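Segregation and condensation protein A (Thermococcus onnurineus, PDB 6IVH) probably acts as the kleisin subunit of an archaeal Smc-based condensin in chromosome condensation and segregation, this chain being its N-terminal domain. Local coordinates at residues E6-I14 / R51-A59; R65-A74 / P97-Y105. All coordinates share one frame; numbering follows the deposited sequence.

Contact 1 (E6-I14 / R51-A59); sequences EEEITPVDI and RVSARAILA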
loop_
_atom_site.group_PDB
_atom_site.type_symbol
_atom_site.label_atom_id
_atom_site.label_comp_id
_atom_site.label_asym_id
_atom_site.label_seq_id
_atom_site.Cartn_x
_atom_site.Cartn_y
_atom_site.Cartn_z
ATOM N N GLU A 6 -2.118 14.404 -15.495
ATOM C CA GLU A 6 -2.036 13.224 -16.352
ATOM C C GLU A 6 -3.414 12.692 -16.818
ATOM O O GLU A 6 -3.579 12.475 -18.020
ATOM C CB GLU A 6 -1.225 12.119 -15.654
ATOM C CG GLU A 6 0.259 12.447 -15.469
ATOM C CD GLU A 6 0.517 13.462 -14.365
ATOM O OE1 GLU A 6 1.097 13.078 -13.328
ATOM O OE2 GLU A 6 0.139 14.642 -14.536
ATOM N N GLU A 7 -4.403 12.465 -15.941
ATOM C CA GLU A 7 -4.331 12.527 -14.479
ATOM C C GLU A 7 -4.837 11.206 -13.913
ATOM O O GLU A 7 -5.970 10.811 -14.182
ATOM C CB GLU A 7 -5.165 13.683 -13.924
ATOM C CG GLU A 7 -5.080 14.974 -14.709
ATOM C CD GLU A 7 -4.883 16.176 -13.808
ATOM O OE1 GLU A 7 -4.736 17.300 -14.336
ATOM O OE2 GLU A 7 -4.871 15.990 -12.571
ATOM N N GLU A 8 -4.012 10.525 -13.122
ATOM C CA GLU A 8 -4.330 9.181 -12.667
ATOM C C GLU A 8 -4.248 9.092 -11.149
ATOM O O GLU A 8 -3.511 9.841 -10.503
ATOM C CB GLU A 8 -3.387 8.152 -13.304
ATOM C CG GLU A 8 -3.530 8.040 -14.814
ATOM C CD GLU A 8 -2.421 7.223 -15.449
ATOM O OE1 GLU A 8 -1.309 7.181 -14.881
ATOM O OE2 GLU A 8 -2.663 6.624 -16.518
ATOM N N ILE A 9 -5.026 8.166 -10.588
ATOM C CA ILE A 9 -4.946 7.868 -9.162
ATOM C C ILE A 9 -3.590 7.238 -8.877
ATOM O O ILE A 9 -3.233 6.208 -9.459
ATOM C CB ILE A 9 -6.088 6.940 -8.726
ATOM C CG1 ILE A 9 -7.450 7.561 -9.044
ATOM C CG2 ILE A 9 -5.979 6.628 -7.243
ATOM C CD1 ILE A 9 -7.689 8.885 -8.378
ATOM N N THR A 10 -2.836 7.852 -7.987
ATOM C CA THR A 10 -1.503 7.394 -7.639
ATOM C C THR A 10 -1.541 6.562 -6.366
ATOM O O THR A 10 -2.516 6.609 -5.611
ATOM C CB THR A 10 -0.570 8.595 -7.450
ATOM O OG1 THR A 10 -1.037 9.392 -6.356
ATOM C CG2 THR A 10 -0.531 9.440 -8.717
ATOM N N PRO A 11 -0.497 5.768 -6.103
ATOM C CA PRO A 11 -0.462 5.011 -4.839
ATOM C C PRO A 11 -0.582 5.887 -3.606
ATOM O O PRO A 11 -1.172 5.459 -2.606
ATOM C CB PRO A 11 0.900 4.304 -4.889
ATOM C CG PRO A 11 1.236 4.219 -6.333
ATOM C CD PRO A 11 0.638 5.430 -6.983
ATOM N N VAL A 12 -0.036 7.104 -3.647
ATOM C CA VAL A 12 -0.110 7.988 -2.489
ATOM C C VAL A 12 -1.547 8.434 -2.249
ATOM O O VAL A 12 -1.993 8.542 -1.099
ATOM C CB VAL A 12 0.836 9.187 -2.679
ATOM C CG1 VAL A 12 0.810 10.088 -1.453
ATOM C CG2 VAL A 12 2.250 8.702 -2.970
ATOM N N ASP A 13 -2.293 8.691 -3.330
ATOM C CA ASP A 13 -3.691 9.098 -3.207
ATOM C C ASP A 13 -4.488 8.094 -2.383
ATOM O O ASP A 13 -5.249 8.473 -1.485
ATOM C CB ASP A 13 -4.314 9.260 -4.594
ATOM C CG ASP A 13 -3.737 10.429 -5.364
ATOM O OD1 ASP A 13 -3.402 11.450 -4.732
ATOM O OD2 ASP A 13 -3.622 10.323 -6.603
ATOM N N ILE A 14 -4.326 6.803 -2.676
ATOM C CA ILE A 14 -5.088 5.784 -1.965
ATOM C C ILE A 14 -4.638 5.691 -0.512
ATOM O O ILE A 14 -5.463 5.568 0.401
ATOM C CB ILE A 14 -4.971 4.431 -2.690
ATOM C CG1 ILE A 14 -5.509 4.550 -4.120
ATOM C CG2 ILE A 14 -5.702 3.345 -1.918
ATOM C CD1 ILE A 14 -5.355 3.291 -4.947
ATOM N N ARG A 51 -9.464 6.727 -13.827
ATOM C CA ARG A 51 -8.079 6.524 -14.227
ATOM C C ARG A 51 -7.224 6.236 -13.002
ATOM O O ARG A 51 -7.114 7.072 -12.101
ATOM C CB ARG A 51 -7.550 7.759 -14.959
ATOM C CG ARG A 51 -8.270 8.160 -16.238
ATOM C CD ARG A 51 -7.356 8.963 -17.134
ATOM N NE ARG A 51 -8.074 9.691 -18.178
ATOM C CZ ARG A 51 -7.597 10.773 -18.787
ATOM N NH1 ARG A 51 -6.395 11.231 -18.470
ATOM N NH2 ARG A 51 -8.316 11.389 -19.716
ATOM N N VAL A 52 -6.635 5.045 -12.964
ATOM C CA VAL A 52 -5.733 4.633 -11.896
ATOM C C VAL A 52 -4.389 4.314 -12.531
ATOM O O VAL A 52 -4.324 3.552 -13.505
ATOM C CB VAL A 52 -6.291 3.425 -11.118
ATOM C CG1 VAL A 52 -5.209 2.794 -10.256
ATOM C CG2 VAL A 52 -7.471 3.851 -10.259
ATOM N N SER A 53 -3.321 4.903 -11.995
ATOM C CA SER A 53 -2.006 4.781 -12.607
ATOM C C SER A 53 -1.487 3.349 -12.516
ATOM O O SER A 53 -1.975 2.526 -11.734
ATOM C CB SER A 53 -1.010 5.730 -11.938
ATOM O OG SER A 53 -0.733 5.324 -10.608
ATOM N N ALA A 54 -0.471 3.058 -13.335
ATOM C CA ALA A 54 0.170 1.749 -13.285
ATOM C C ALA A 54 0.883 1.527 -11.959
ATOM O O ALA A 54 0.904 0.401 -11.450
ATOM C CB ALA A 54 1.150 1.592 -14.448
ATOM N N ARG A 55 1.466 2.584 -11.385
ATOM C CA ARG A 55 2.149 2.441 -10.103
ATOM C C ARG A 55 1.175 2.026 -9.008
ATOM O O ARG A 55 1.514 1.209 -8.143
ATOM C CB ARG A 55 2.859 3.745 -9.734
ATOM C CG ARG A 55 3.770 4.270 -10.833
ATOM C CD ARG A 55 4.438 5.584 -10.453
ATOM N NE ARG A 55 5.629 5.390 -9.628
ATOM C CZ ARG A 55 5.707 5.705 -8.339
ATOM N NH1 ARG A 55 4.661 6.235 -7.720
ATOM N NH2 ARG A 55 6.833 5.494 -7.671
ATOM N N ALA A 56 -0.045 2.568 -9.034
ATOM C CA ALA A 56 -1.058 2.150 -8.071
ATOM C C ALA A 56 -1.454 0.692 -8.269
ATOM O O ALA A 56 -1.803 0.009 -7.299
ATOM C CB ALA A 56 -2.286 3.054 -8.171
ATOM N N ILE A 57 -1.411 0.202 -9.508
ATOM C CA ILE A 57 -1.663 -1.214 -9.753
ATOM C C ILE A 57 -0.485 -2.050 -9.270
ATOM O O ILE A 57 -0.666 -3.082 -8.613
ATOM C CB ILE A 57 -1.957 -1.453 -11.245
ATOM C CG1 ILE A 57 -3.247 -0.737 -11.661
ATOM C CG2 ILE A 57 -2.043 -2.937 -11.544
ATOM C CD1 ILE A 57 -3.541 -0.820 -13.145
ATOM N N LEU A 58 0.739 -1.613 -9.578
ATOM C CA LEU A 58 1.927 -2.342 -9.146
ATOM C C LEU A 58 2.084 -2.321 -7.629
ATOM O O LEU A 58 2.579 -3.294 -7.046
ATOM C CB LEU A 58 3.170 -1.753 -9.816
ATOM C CG LEU A 58 4.537 -2.283 -9.378
ATOM C CD1 LEU A 58 4.647 -3.776 -9.633
ATOM C CD2 LEU A 58 5.646 -1.530 -10.093
ATOM N N ALA A 59 1.668 -1.231 -6.976
ATOM C CA ALA A 59 1.789 -1.147 -5.525
ATOM C C ALA A 59 0.947 -2.207 -4.827
ATOM O O ALA A 59 1.295 -2.651 -3.727
ATOM C CB ALA A 59 1.393 0.250 -5.047
#
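Ser53 and Ile9 hold two extended stretches side by side just before each turns into a helix, a worked example of one hydroxyl serving both a bridge and a helix start. From CB, which lies 3.3 Å from Glu8 OE1, the serine side chain reaches OG, and this hydroxyl donates to Ile9 O at 2.9 Å. Its torsion (chi1 68°) sets OG between the backbone N and the carbonyl carbon, where it can also accept from Ala56 N as the N-cap of helix 54-72. Ser53 N donates to the same Ile9 O, so two donors grip that carbonyl oxygen, both from one face of its plane. Ile9 N in turn donates to Arg51 O at 2.8 Å in a nearly straight bond (167°), and with the Ser53 bond it makes a single beta bridge between Ile9 and Val52. Beside the bridge, Ile9 CB rests 3.7 Å from Val52 CG2, the two side chains slanting across each other.

Thr10 and Asp13 form a capping box at the other helix start: Thr10 OG1 and Thr10 N both donate to Asp13 OD2, and Asp13 N returns a weak bond to OG1. Next to it the Pro11 ring lies against the first turn of helix 54-72, with CG 3.4 Å from Ala56 N and CB 4.1 Å from Ala59 CB. The aliphatic base of Arg55 borders the same ring, while its guanidinium turns to a salt bridge with Glu119.

The contact thus pairs the N-terminal ends of helices 11-20 and 54-72. Helix 31-47 packs against both, Tyr38 touching Ile14 and Ala59, and helix 107-120 meets Val12 and Arg55 through Met115.

Contact 2 (R65-A74 / P97-Y105); sequences RMKSEALLYA and PLRRVERYY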
loop_
_atom_site.group_PDB
_atom_site.type_symbol
_atom_site.label_atom_id
_atom_site.label_comp_id
_atom_site.label_asym_id
_atom_site.label_seq_id
_atom_site.Cartn_x
_atom_site.Cartn_y
_atom_site.Cartn_z
ATOM N N ARG A 65 2.922 -8.922 -1.338
ATOM C CA ARG A 65 4.155 -9.594 -0.940
ATOM C C ARG A 65 4.596 -9.162 0.452
ATOM O O ARG A 65 5.024 -9.995 1.259
ATOM C CB ARG A 65 5.261 -9.322 -1.957
ATOM C CG ARG A 65 6.632 -9.813 -1.505
ATOM C CD ARG A 65 7.722 -9.460 -2.505
ATOM N NE ARG A 65 7.785 -8.024 -2.768
ATOM C CZ ARG A 65 8.435 -7.151 -2.006
ATOM N NH1 ARG A 65 9.078 -7.560 -0.921
ATOM N NH2 ARG A 65 8.438 -5.863 -2.328
HETATM N N MSE A 66 4.496 -7.870 0.752
HETATM C CA MSE A 66 4.931 -7.359 2.046
HETATM C C MSE A 66 4.068 -7.899 3.182
HETATM O O MSE A 66 4.534 -8.026 4.315
HETATM C CB MSE A 66 4.915 -5.829 2.051
HETATM C CG MSE A 66 5.949 -5.212 1.128
HETATM SE SE MSE A 66 5.885 -3.269 1.105
HETATM C CE MSE A 66 6.440 -2.940 2.943
ATOM N N LYS A 67 2.812 -8.220 2.876
ATOM C CA LYS A 67 1.934 -8.807 3.880
ATOM C C LYS A 67 2.090 -10.318 3.975
ATOM O O LYS A 67 1.853 -10.891 5.046
ATOM C CB LYS A 67 0.471 -8.448 3.593
ATOM C CG LYS A 67 -0.363 -9.559 2.970
ATOM C CD LYS A 67 -1.845 -9.349 3.260
ATOM C CE LYS A 67 -2.708 -10.431 2.621
ATOM N NZ LYS A 67 -2.715 -10.348 1.132
ATOM N N SER A 68 2.492 -10.977 2.885
ATOM C CA SER A 68 2.766 -12.408 2.951
ATOM C C SER A 68 4.017 -12.679 3.775
ATOM O O SER A 68 4.033 -13.578 4.624
ATOM C CB SER A 68 2.915 -12.986 1.544
ATOM O OG SER A 68 1.697 -12.921 0.823
ATOM N N GLU A 69 5.079 -11.907 3.536
ATOM C CA GLU A 69 6.301 -12.074 4.315
ATOM C C GLU A 69 6.082 -11.680 5.770
ATOM O O GLU A 69 6.644 -12.304 6.677
ATOM C CB GLU A 69 7.431 -11.257 3.691
ATOM C CG GLU A 69 7.644 -11.540 2.213
ATOM C CD GLU A 69 8.686 -10.633 1.585
ATOM O OE1 GLU A 69 9.657 -11.158 0.998
ATOM O OE2 GLU A 69 8.536 -9.394 1.679
ATOM N N ALA A 70 5.262 -10.656 6.015
ATOM C CA ALA A 70 4.953 -10.276 7.390
ATOM C C ALA A 70 4.268 -11.413 8.134
ATOM O O ALA A 70 4.555 -11.656 9.312
ATOM C CB ALA A 70 4.081 -9.023 7.408
ATOM N N LEU A 71 3.358 -12.124 7.464
ATOM C CA LEU A 71 2.695 -13.257 8.097
ATOM C C LEU A 71 3.648 -14.427 8.295
ATOM O O LEU A 71 3.524 -15.165 9.280
ATOM C CB LEU A 71 1.492 -13.693 7.267
ATOM C CG LEU A 71 0.247 -12.820 7.392
ATOM C CD1 LEU A 71 -0.682 -13.088 6.230
ATOM C CD2 LEU A 71 -0.453 -13.081 8.716
ATOM N N LEU A 72 4.594 -14.618 7.376
ATOM C CA LEU A 72 5.553 -15.707 7.500
ATOM C C LEU A 72 6.681 -15.391 8.472
ATOM O O LEU A 72 7.343 -16.316 8.952
ATOM C CB LEU A 72 6.137 -16.053 6.128
ATOM C CG LEU A 72 5.161 -16.602 5.083
ATOM C CD1 LEU A 72 5.872 -16.843 3.764
ATOM C CD2 LEU A 72 4.499 -17.878 5.580
ATOM N N TYR A 73 6.914 -14.112 8.775
ATOM C CA TYR A 73 7.987 -13.687 9.676
ATOM C C TYR A 73 7.385 -12.732 10.704
ATOM O O TYR A 73 7.322 -11.521 10.473
ATOM C CB TYR A 73 9.133 -13.042 8.896
ATOM C CG TYR A 73 9.531 -13.814 7.655
ATOM C CD1 TYR A 73 10.012 -15.114 7.743
ATOM C CD2 TYR A 73 9.431 -13.240 6.393
ATOM C CE1 TYR A 73 10.374 -15.823 6.610
ATOM C CE2 TYR A 73 9.788 -13.941 5.254
ATOM C CZ TYR A 73 10.261 -15.231 5.369
ATOM O OH TYR A 73 10.621 -15.930 4.240
ATOM N N ALA A 74 6.951 -13.287 11.836
ATOM C CA ALA A 74 6.304 -12.531 12.909
ATOM C C ALA A 74 5.080 -11.773 12.403
ATOM O O ALA A 74 4.068 -12.378 12.039
ATOM C CB ALA A 74 7.295 -11.568 13.562
ATOM N N PRO A 97 12.154 -13.413 1.701
ATOM C CA PRO A 97 12.755 -12.455 2.631
ATOM C C PRO A 97 13.806 -11.562 1.972
ATOM O O PRO A 97 13.447 -10.678 1.189
ATOM C CB PRO A 97 13.391 -13.358 3.694
ATOM C CG PRO A 97 13.556 -14.721 3.032
ATOM C CD PRO A 97 12.893 -14.685 1.678
ATOM N N LEU A 98 15.078 -11.805 2.286
ATOM C CA LEU A 98 16.201 -10.997 1.806
ATOM C C LEU A 98 15.944 -9.514 2.085
ATOM O O LEU A 98 16.050 -8.645 1.218
ATOM C CB LEU A 98 16.491 -11.298 0.323
ATOM C CG LEU A 98 17.483 -10.563 -0.606
ATOM C CD1 LEU A 98 16.884 -9.440 -1.489
ATOM C CD2 LEU A 98 18.737 -10.105 0.155
ATOM N N ARG A 99 15.581 -9.242 3.337
ATOM C CA ARG A 99 15.395 -7.902 3.884
ATOM C C ARG A 99 14.949 -8.072 5.329
ATOM O O ARG A 99 14.531 -9.156 5.746
ATOM C CB ARG A 99 14.367 -7.060 3.114
ATOM C CG ARG A 99 12.917 -7.471 3.337
ATOM C CD ARG A 99 11.954 -6.430 2.774
ATOM N NE ARG A 99 10.555 -6.800 2.976
ATOM C CZ ARG A 99 9.822 -6.421 4.020
ATOM N NH1 ARG A 99 10.351 -5.648 4.960
ATOM N NH2 ARG A 99 8.555 -6.808 4.121
ATOM N N ARG A 100 15.050 -6.987 6.092
ATOM C CA ARG A 100 14.453 -6.933 7.424
ATOM C C ARG A 100 12.943 -6.835 7.255
ATOM O O ARG A 100 12.406 -5.764 6.962
ATOM C CB ARG A 100 15.003 -5.752 8.214
ATOM C CG ARG A 100 15.017 -5.958 9.721
ATOM C CD ARG A 100 15.760 -4.831 10.413
ATOM N NE ARG A 100 17.077 -4.636 9.819
ATOM C CZ ARG A 100 18.189 -5.215 10.258
ATOM N NH1 ARG A 100 18.151 -6.026 11.304
ATOM N NH2 ARG A 100 19.338 -4.985 9.647
ATOM N N VAL A 101 12.251 -7.958 7.421
ATOM C CA VAL A 101 10.811 -8.013 7.196
ATOM C C VAL A 101 10.092 -7.495 8.435
ATOM O O VAL A 101 10.183 -8.092 9.514
ATOM C CB VAL A 101 10.357 -9.438 6.846
ATOM C CG1 VAL A 101 8.848 -9.557 6.971
ATOM C CG2 VAL A 101 10.795 -9.797 5.437
ATOM N N GLU A 102 9.380 -6.381 8.283
ATOM C CA GLU A 102 8.618 -5.770 9.361
ATOM C C GLU A 102 7.131 -6.017 9.139
ATOM O O GLU A 102 6.660 -6.100 8.000
ATOM C CB GLU A 102 8.893 -4.259 9.442
ATOM C CG GLU A 102 10.343 -3.851 9.152
ATOM C CD GLU A 102 11.158 -3.590 10.409
ATOM O OE1 GLU A 102 12.080 -2.752 10.352
ATOM O OE2 GLU A 102 10.894 -4.241 11.439
ATOM N N ARG A 103 6.390 -6.129 10.241
ATOM C CA ARG A 103 4.937 -6.205 10.172
ATOM C C ARG A 103 4.258 -4.863 10.407
ATOM O O ARG A 103 3.234 -4.581 9.777
ATOM C CB ARG A 103 4.403 -7.230 11.182
ATOM C CG ARG A 103 2.913 -7.100 11.463
ATOM C CD ARG A 103 2.176 -8.413 11.310
ATOM N NE ARG A 103 0.736 -8.191 11.244
ATOM C CZ ARG A 103 -0.176 -9.141 11.402
ATOM N NH1 ARG A 103 0.205 -10.388 11.640
ATOM N NH2 ARG A 103 -1.466 -8.845 11.326
ATOM N N TYR A 104 4.813 -4.019 11.273
ATOM C CA TYR A 104 4.234 -2.721 11.589
ATOM C C TYR A 104 5.140 -1.610 11.072
ATOM O O TYR A 104 6.355 -1.639 11.289
ATOM C CB TYR A 104 4.005 -2.582 13.095
ATOM C CG TYR A 104 2.997 -3.571 13.638
ATOM C CD1 TYR A 104 1.641 -3.267 13.668
ATOM C CD2 TYR A 104 3.400 -4.814 14.109
ATOM C CE1 TYR A 104 0.716 -4.173 14.159
ATOM C CE2 TYR A 104 2.483 -5.725 14.601
ATOM C CZ TYR A 104 1.143 -5.401 14.622
ATOM O OH TYR A 104 0.232 -6.308 15.113
ATOM N N TYR A 105 4.540 -0.636 10.387
ATOM C CA TYR A 105 5.258 0.485 9.800
ATOM C C TYR A 105 4.647 1.799 10.264
ATOM O O TYR A 105 3.491 1.859 10.690
ATOM C CB TYR A 105 5.224 0.451 8.262
ATOM C CG TYR A 105 6.079 -0.613 7.616
ATOM C CD1 TYR A 105 7.252 -0.278 6.953
ATOM C CD2 TYR A 105 5.703 -1.948 7.651
ATOM C CE1 TYR A 105 8.032 -1.245 6.353
ATOM C CE2 TYR A 105 6.478 -2.922 7.054
ATOM C CZ TYR A 105 7.640 -2.566 6.407
ATOM O OH TYR A 105 8.411 -3.538 5.813
#
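Val101 fits between Glu69, on the last turns of helix 54-72, and Tyr73 just beyond its end. Its CG1 lies 3.5 Å from Glu69 O and meets the Tyr73 ring at the edge, near the ring plane, through CD2. With CG1 anti to the backbone N (chi1 165°), CG2 also reaches Tyr73 CD2 and covers the centre of the Arg99 guanidinium, 3.7 Å above its plane. Tyr73 slants across Pro97, its OH 3.4 Å from Pro97 CG. Replacing Tyr73 by an alanine would probably strip Pro97 and one side of Val101 of their apolar cover, leaving the proline stretch less firmly placed.

The Glu69 carboxylate is inclined 54° to the Arg99 guanidinium, and OE2 approaches NE at 3.5 Å in a long salt bridge, near the guanidinium plane. Glu69 OE2 also forms a salt bridge with Arg65 NH1, whose hydrogen bond is weak (3.2 Å), which makes a salt-bridge network of the three. Met66, present as selenomethionine, runs at about a right angle to Tyr105, with CE 3.7 Å from Tyr105 CZ; Ala70 CB faces Arg103 CA at 4.0 Å. Arg103 itself forms a salt bridge with Asp30.

No hydrogen bond spans the two segments. Apolar fit and charge therefore join the returning chain to the helix, and the carboxylate of Glu69, shared by Arg65 and Arg99, probably gathers the two guanidinium groups round it.

From the N terminus, the chain leaves contact 1 through helix 11-20, strand 29-30 and helix 31-47, and returns at 51-59, closing a loop of 36 residues. Helix 54-72 then carries it directly to 65-74, where contact 2 opens; the 22 residues between its segments are not modelled, and the loop closes at 97-105. The two loops are in series, neither nested nor crossed. The contacts' centres lie 23 Å apart, on opposite sides of the centre of the chain. Both use helix 54-72, joining its start to the N-terminal segment and its end to the segment 97-105, which runs into the strand that pairs with 29-30 and leads into helix 107-120.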